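Local structure of N-methyltransferase (Streptoalloteichus sp. ATCC 53650, 5BSZ) at residues Arg129-Met134 with Gly142-Asp147. The protein is a sugar N-methyltransferase that probably uses S-adenosylmethionine to methylate the amino group of a deoxysugar linked to a thymidine nucleotide, in kedarcidin biosynthesis. Residues are numbered along the deposited sequence; the frame is centred on the assembly and turned at random.
Sequences RAVRAM and GVLVID
Leu144 projects from the strand toward the helix, into the notch between Val131 and Met134, one turn apart on the helix, and its two methyls share the work. CD1 is the deeper of the two: it lies 3.9 Å from Met134 CB and also touches Val131 CG1. The same CD1 is 3.8 Å from the backbone oxygen Val131 O, which it meets only by van der Waals contact. CD2 turns instead to the thioether and comes 4.1 Å from Met134 SD. With CG anti to the backbone N (chi1 -158°), the fork of Leu144 is carried out to the helix, while the methionine chain, extended beyond CG, runs across it at roughly a right angle.

Two residues along the strand, Ile146 meets the other branch of Val131. Its CD1 stops 3.9 Å from Val131 CG2, and these two side chains also cross nearly square. Val131 is divided between neighbours: with CG1 anti to the backbone N (chi1 172°), CG1 faces Leu144 and CG2 faces Ile146.

The axes of 129-134 and 143-146 approach to 10.1 Å, their N-to-C directions 145° apart, as expected for the returning helix of a beta-alpha-beta crossover, here strand 110-113, helix 124-135 and strand 143-146 of the Rossmann-like methyltransferase fold. Leu220 of helix 213-222 touches both Val131 and Leu144, and Met134 also rests on Val111 and Cys113. The side chain of Met134 lies about 4 Å from that of Met99, a residue of the S-adenosyl-L-homocysteine site. Cutting Leu144 back to an alanine would remove both methyls and is likely to open a gap between the strand and Val131 and Met134, with the CD2 contact to the sulfur lost. No hydrogen bond spans the two segments; what joins them here is van der Waals contact between buried apolar side chains, with no directional bond.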
ATOM      1  N   ARG A 129     -17.503  -3.994 -33.057  1.00 21.10           N
ATOM      2  CA  ARG A 129     -16.302  -4.614 -33.616  0.50 22.53           C
ATOM      3  C   ARG A 129     -16.042  -6.020 -33.115  1.00 22.38           C
ATOM      4  O   ARG A 129     -15.719  -6.921 -33.917  1.00 19.50           O
ATOM      5  CB  ARG A 129     -15.036  -3.781 -33.387  0.50 28.61           C
ATOM      6  CG  ARG A 129     -14.484  -3.208 -34.677  0.50 32.05           C
ATOM      7  CD  ARG A 129     -13.491  -2.087 -34.428  0.50 34.73           C
ATOM      8  NE  ARG A 129     -12.469  -2.536 -33.507  0.50 36.87           N
ATOM      9  CZ  ARG A 129     -11.274  -2.979 -33.867  0.50 32.99           C
ATOM     10  NH1 ARG A 129     -10.931  -3.053 -35.150  0.50 39.78           N
ATOM     11  NH2 ARG A 129     -10.439  -3.352 -32.920  0.50 26.59           N
ATOM     12  N   ALA A 130     -16.153  -6.205 -31.791  1.00 20.34           N
ATOM     13  CA  ALA A 130     -16.076  -7.556 -31.194  1.00 20.88           C
ATOM     14  C   ALA A 130     -17.113  -8.515 -31.797  1.00 15.54           C
ATOM     15  O   ALA A 130     -16.840  -9.662 -32.048  1.00 15.84           O
ATOM     16  CB  ALA A 130     -16.270  -7.531 -29.678  1.00 19.28           C
ATOM     17  N   VAL A 131     -18.357  -8.082 -31.939  1.00 16.49           N
ATOM     18  CA  VAL A 131     -19.410  -8.975 -32.398  1.00 16.63           C
ATOM     19  C   VAL A 131     -19.188  -9.311 -33.872  1.00 17.82           C
ATOM     20  O   VAL A 131     -19.427 -10.452 -34.314  1.00 18.47           O
ATOM     21  CB  VAL A 131     -20.782  -8.333 -32.144  1.00 19.43           C
ATOM     22  CG1 VAL A 131     -21.886  -9.153 -32.778  1.00 22.12           C
ATOM     23  CG2 VAL A 131     -21.007  -8.226 -30.624  1.00 17.08           C
ATOM     24  N   ARG A 132     -18.708  -8.330 -34.622  1.00 16.93           N
ATOM     25  CA  ARG A 132     -18.321  -8.607 -36.001  1.00 22.75           C
ATOM     26  C   ARG A 132     -17.207  -9.647 -36.111  1.00 22.82           C
ATOM     27  O   ARG A 132     -17.235 -10.557 -36.974  1.00 17.11           O
ATOM     28  CB  ARG A 132     -17.944  -7.309 -36.700  1.00 25.21           C
ATOM     29  CG  ARG A 132     -18.190  -7.307 -38.201  1.00 39.52           C
ATOM     30  CD  ARG A 132     -18.818  -5.976 -38.681  1.00 53.16           C
ATOM     31  NE  ARG A 132     -18.283  -4.828 -37.934  1.00 57.12           N
ATOM     32  CZ  ARG A 132     -18.969  -3.893 -37.254  1.00 52.20           C
ATOM     33  NH1 ARG A 132     -20.324  -3.857 -37.213  1.00 29.50           N
ATOM     34  NH2 ARG A 132     -18.236  -2.973 -36.594  1.00 33.36           N
ATOM     35  N   ALA A 133     -16.186  -9.495 -35.276  1.00 21.35           N
ATOM     36  CA  ALA A 133     -15.059 -10.405 -35.355  1.00 19.42           C
ATOM     37  C   ALA A 133     -15.523 -11.807 -34.999  1.00 22.02           C
ATOM     38  O   ALA A 133     -15.047 -12.732 -35.622  1.00 23.87           O
ATOM     39  CB  ALA A 133     -13.923 -10.008 -34.421  1.00 20.44           C
ATOM     40  N   MET A 134     -16.353 -11.962 -33.954  1.00 20.09           N
ATOM     41  CA  MET A 134     -17.029 -13.222 -33.654  1.00 17.39           C
ATOM     42  C   MET A 134     -17.843 -13.797 -34.831  1.00 19.78           C
ATOM     43  O   MET A 134     -17.688 -14.965 -35.156  1.00 18.38           O
ATOM     44  CB  MET A 134     -17.925 -13.158 -32.401  1.00 16.42           C
ATOM     45  CG  MET A 134     -17.064 -12.913 -31.139  1.00 21.52           C
ATOM     46  SD  MET A 134     -18.155 -12.497 -29.762  1.00 24.76           S
ATOM     47  CE  MET A 134     -16.844 -11.897 -28.697  1.00 40.21           C
ATOM     48  N   GLY A 142     -24.493 -20.470 -38.574  1.00 24.99           N
ATOM     49  CA  GLY A 142     -23.746 -20.450 -37.296  1.00 22.35           C
ATOM     50  C   GLY A 142     -24.417 -19.646 -36.193  1.00 20.03           C
ATOM     51  O   GLY A 142     -25.139 -18.671 -36.457  1.00 22.70           O
ATOM     52  N   VAL A 143     -24.191 -20.066 -34.951  1.00 20.06           N
ATOM     53  CA  VAL A 143     -24.808 -19.444 -33.755  1.00 17.23           C
ATOM     54  C   VAL A 143     -23.785 -18.688 -32.893  1.00 17.35           C
ATOM     55  O   VAL A 143     -22.743 -19.236 -32.473  1.00 15.00           O
ATOM     56  CB  VAL A 143     -25.481 -20.497 -32.884  1.00 17.62           C
ATOM     57  CG1 VAL A 143     -26.356 -19.881 -31.803  1.00 17.32           C
ATOM     58  CG2 VAL A 143     -26.336 -21.467 -33.727  1.00 22.63           C
ATOM     59  N   LEU A 144     -24.129 -17.441 -32.624  1.00 16.80           N
ATOM     60  CA  LEU A 144     -23.289 -16.551 -31.833  1.00 19.16           C
ATOM     61  C   LEU A 144     -24.035 -16.341 -30.517  1.00 16.67           C
ATOM     62  O   LEU A 144     -25.215 -15.952 -30.509  1.00 19.68           O
ATOM     63  CB  LEU A 144     -23.069 -15.252 -32.576  1.00 18.67           C
ATOM     64  CG  LEU A 144     -21.844 -14.422 -32.181  1.00 25.12           C
ATOM     65  CD1 LEU A 144     -21.786 -13.258 -33.159  1.00 27.24           C
ATOM     66  CD2 LEU A 144     -21.900 -13.906 -30.760  1.00 28.52           C
ATOM     67  N   VAL A 145     -23.395 -16.729 -29.430  1.00 17.86           N
ATOM     68  CA  VAL A 145     -23.995 -16.638 -28.077  1.00 17.79           C
ATOM     69  C   VAL A 145     -23.209 -15.675 -27.188  1.00 19.51           C
ATOM     70  O   VAL A 145     -22.037 -15.886 -26.831  1.00 19.34           O
ATOM     71  CB  VAL A 145     -24.061 -18.006 -27.387  1.00 21.33           C
ATOM     72  CG1 VAL A 145     -24.789 -17.979 -26.077  1.00 20.41           C
ATOM     73  CG2 VAL A 145     -24.683 -19.083 -28.272  1.00 20.42           C
ATOM     74  N   ILE A 146     -23.893 -14.618 -26.770  1.00 16.54           N
ATOM     75  CA  ILE A 146     -23.301 -13.616 -25.841  1.00 17.32           C
ATOM     76  C   ILE A 146     -24.037 -13.628 -24.510  1.00 17.81           C
ATOM     77  O   ILE A 146     -25.277 -13.510 -24.472  1.00 16.81           O
ATOM     78  CB  ILE A 146     -23.423 -12.220 -26.443  1.00 19.33           C
ATOM     79  CG1 ILE A 146     -22.654 -12.158 -27.758  1.00 20.92           C
ATOM     80  CG2 ILE A 146     -22.924 -11.167 -25.456  1.00 19.86           C
ATOM     81  CD1 ILE A 146     -22.916 -10.891 -28.546  1.00 23.01           C
ATOM     82  N   ASP A 147     -23.270 -13.910 -23.459  1.00 18.51           N
ATOM     83  CA  ASP A 147     -23.704 -13.769 -22.085  1.00 16.87           C
ATOM     84  C   ASP A 147     -23.329 -12.333 -21.684  1.00 14.71           C
ATOM     85  O   ASP A 147     -22.173 -12.045 -21.372  1.00 16.47           O
ATOM     86  CB  ASP A 147     -22.992 -14.790 -21.184  1.00 14.84           C
ATOM     87  CG  ASP A 147     -23.430 -14.711 -19.707  1.00 18.15           C
ATOM     88  OD1 ASP A 147     -24.449 -14.024 -19.406  1.00 16.88           O
ATOM     89  OD2 ASP A 147     -22.720 -15.313 -18.849  1.00 15.26           O
TER